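PDB 4DUN: putative phenazine biosynthesis PhzC/PhzF protein from Clostridium difficile, which probably acts as an isomerase of the PhzF family, whose fold is related to diaminopimelate epimerase, although its substrate is not established. Local coordinates for residues A[111-116]-A[246-251]. Numbering follows the deposited sequence.
Sequences LYEMIF and KISGEA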
loop_
_atom_site.group_PDB
_atom_site.type_symbol
_atom_site.label_atom_id
_atom_site.label_comp_id
_atom_site.label_asym_id
_atom_site.label_seq_id
_atom_site.Cartn_x
_atom_site.Cartn_y
_atom_site.Cartn_z
ATOM N N LEU A 111 1.789 24.722 -12.109
ATOM C CA LEU A 111 0.922 24.706 -10.936
ATOM C C LEU A 111 -0.483 24.307 -11.366
ATOM O O LEU A 111 -0.960 24.753 -12.393
ATOM C CB LEU A 111 0.852 26.081 -10.281
ATOM C CG LEU A 111 1.988 26.494 -9.354
ATOM C CD1 LEU A 111 1.969 27.992 -9.116
ATOM C CD2 LEU A 111 1.929 25.729 -8.047
ATOM N N TYR A 112 -1.146 23.475 -10.574
ATOM C CA TYR A 112 -2.506 23.057 -10.893
ATOM C C TYR A 112 -3.448 23.716 -9.904
ATOM O O TYR A 112 -3.303 23.553 -8.708
ATOM C CB TYR A 112 -2.611 21.533 -10.913
ATOM C CG TYR A 112 -1.832 20.985 -12.075
ATOM C CD1 TYR A 112 -2.445 20.746 -13.292
ATOM C CD2 TYR A 112 -0.468 20.774 -11.976
ATOM C CE1 TYR A 112 -1.728 20.284 -14.362
ATOM C CE2 TYR A 112 0.253 20.311 -13.038
ATOM C CZ TYR A 112 -0.380 20.067 -14.232
ATOM O OH TYR A 112 0.336 19.606 -15.302
ATOM N N GLU A 113 -4.402 24.470 -10.434
ATOM C CA GLU A 113 -5.333 25.253 -9.633
ATOM C C GLU A 113 -6.744 24.701 -9.498
ATOM O O GLU A 113 -7.358 24.293 -10.476
ATOM C CB GLU A 113 -5.436 26.672 -10.208
ATOM C CG GLU A 113 -4.104 27.343 -10.482
ATOM C CD GLU A 113 -4.255 28.726 -11.091
ATOM O OE1 GLU A 113 -5.255 28.964 -11.792
ATOM O OE2 GLU A 113 -3.367 29.565 -10.870
ATOM N N MET A 114 -7.245 24.708 -8.268
ATOM C CA MET A 114 -8.609 24.240 -7.999
ATOM C C MET A 114 -9.326 25.281 -7.146
ATOM O O MET A 114 -8.782 25.764 -6.148
ATOM C CB MET A 114 -8.599 22.858 -7.313
ATOM C CG MET A 114 -7.795 21.816 -8.081
ATOM S SD MET A 114 -7.688 20.161 -7.322
ATOM C CE MET A 114 -6.755 20.502 -5.859
ATOM N N ILE A 115 -10.548 25.637 -7.554
ATOM C CA ILE A 115 -11.336 26.666 -6.888
ATOM C C ILE A 115 -12.394 25.981 -6.046
ATOM O O ILE A 115 -13.171 25.163 -6.544
ATOM C CB ILE A 115 -11.921 27.694 -7.897
ATOM C CG1 ILE A 115 -10.775 28.479 -8.575
ATOM C CG2 ILE A 115 -12.915 28.657 -7.186
ATOM C CD1 ILE A 115 -11.185 29.383 -9.757
ATOM N N PHE A 116 -12.361 26.269 -4.741
ATOM C CA PHE A 116 -13.224 25.663 -3.721
ATOM C C PHE A 116 -14.058 26.723 -2.989
ATOM O O PHE A 116 -13.646 27.877 -2.964
ATOM C CB PHE A 116 -12.323 24.924 -2.694
ATOM C CG PHE A 116 -11.661 23.604 -3.064
ATOM C CD1 PHE A 116 -11.871 23.017 -4.308
ATOM C CD2 PHE A 116 -10.851 22.936 -2.150
ATOM C CE1 PHE A 116 -11.270 21.799 -4.639
ATOM C CE2 PHE A 116 -10.254 21.711 -2.480
ATOM C CZ PHE A 116 -10.474 21.150 -3.720
ATOM N N LYS A 246 -8.678 29.760 -3.945
ATOM C CA LYS A 246 -7.910 29.005 -4.912
ATOM C C LYS A 246 -6.846 28.208 -4.150
ATOM O O LYS A 246 -6.139 28.764 -3.296
ATOM C CB LYS A 246 -7.267 29.923 -5.968
ATOM C CG LYS A 246 -6.647 29.142 -7.129
ATOM C CD LYS A 246 -5.768 30.027 -8.029
ATOM C CE LYS A 246 -6.539 30.920 -8.965
ATOM N NZ LYS A 246 -5.617 31.712 -9.825
ATOM N N ILE A 247 -6.787 26.902 -4.425
ATOM C CA ILE A 247 -5.827 25.961 -3.852
ATOM C C ILE A 247 -5.005 25.444 -5.024
ATOM O O ILE A 247 -5.582 24.952 -6.000
ATOM C CB ILE A 247 -6.600 24.871 -3.055
ATOM C CG1 ILE A 247 -6.993 25.486 -1.684
ATOM C CG2 ILE A 247 -5.788 23.565 -2.853
ATOM C CD1 ILE A 247 -8.390 25.265 -1.273
ATOM N N SER A 248 -3.662 25.605 -4.951
ATOM C CA SER A 248 -2.801 25.174 -6.049
ATOM C C SER A 248 -1.654 24.339 -5.557
ATOM O O SER A 248 -1.149 24.553 -4.446
ATOM C CB SER A 248 -2.247 26.371 -6.826
ATOM O OG SER A 248 -3.252 27.291 -7.214
ATOM N N GLY A 249 -1.198 23.442 -6.418
ATOM C CA GLY A 249 -0.044 22.619 -6.113
ATOM C C GLY A 249 0.681 22.118 -7.340
ATOM O O GLY A 249 0.126 22.105 -8.449
ATOM N N GLU A 250 1.930 21.712 -7.124
ATOM C CA GLU A 250 2.774 21.105 -8.135
ATOM C C GLU A 250 2.534 19.598 -8.082
ATOM O O GLU A 250 1.973 19.096 -7.102
ATOM C CB GLU A 250 4.259 21.415 -7.850
ATOM C CG GLU A 250 4.639 22.887 -7.888
ATOM C CD GLU A 250 6.068 23.141 -7.445
ATOM O OE1 GLU A 250 6.960 22.317 -7.765
ATOM O OE2 GLU A 250 6.296 24.161 -6.755
ATOM N N ALA A 251 2.934 18.885 -9.119
ATOM C CA ALA A 251 2.891 17.415 -9.127
ATOM C C ALA A 251 4.184 16.888 -9.730
ATOM O O ALA A 251 4.834 17.592 -10.522
ATOM C CB ALA A 251 1.682 16.888 -9.885
HETATM O O HOH W 1 -1.570 29.257 -9.189
#
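Tyr112 and Met114 pair antiparallel with Gly249 and Ile247, four backbone hydrogen bonds joining the strands, whose axes run at 156° and approach to 4.6 Å. Tyr112 N to Gly249 O (2.8 Å) and Gly249 N to Tyr112 O form one hydrogen-bonded pair, Met114 with Ile247 the next; between them, Glu113 faces Ser248 in a non-hydrogen-bonded pair. There the Ser248 CA lies 3.2 Å from Tyr112 O in a CA-H...O contact.

The face bearing Glu113, Ile115, Lys246 and Ser248 is the more polar one. Glu113 and Lys246 are diagonal neighbours: the lysine chain bends at chi3 (-77°), which brings NZ to both carboxylate oxygens, 3.3 Å from Glu113 OE2 and slightly farther from OE1. This salt bridge is forked but its hydrogen bonds are weak; Glu113 OE2 also accepts from Asn108 ND2 and from a water whose link to Ser248 OG is long and tentative. The methylene Glu113 CG packs 3.4 Å from Ser248 OG.

On the face of Tyr112, Met114 and Ile247, Met114 CE makes a loose contact with Ile247 CG2. Phe116, at the strand end, turns toward Ile247, whose CD1 approaches the ring obliquely, 3.5 Å from Phe116 CD2 in the modelled conformer; a second ring position makes this contact provisional. Gly249 O sits at the edge of the Tyr112 ring, in its plane. Tyr112 packs on helix 73-87 and Ile247 on helix 207-218, setting this face against both helices.

The result is a regular antiparallel strand pair within the diaminopimelate epimerase-like fold, away from the predicted active-site residue. On its polar face the Glu113 carboxylate accepts weakly from the Lys246 ammonium and also from the Asn108 amide, which would probably favour its ionised form.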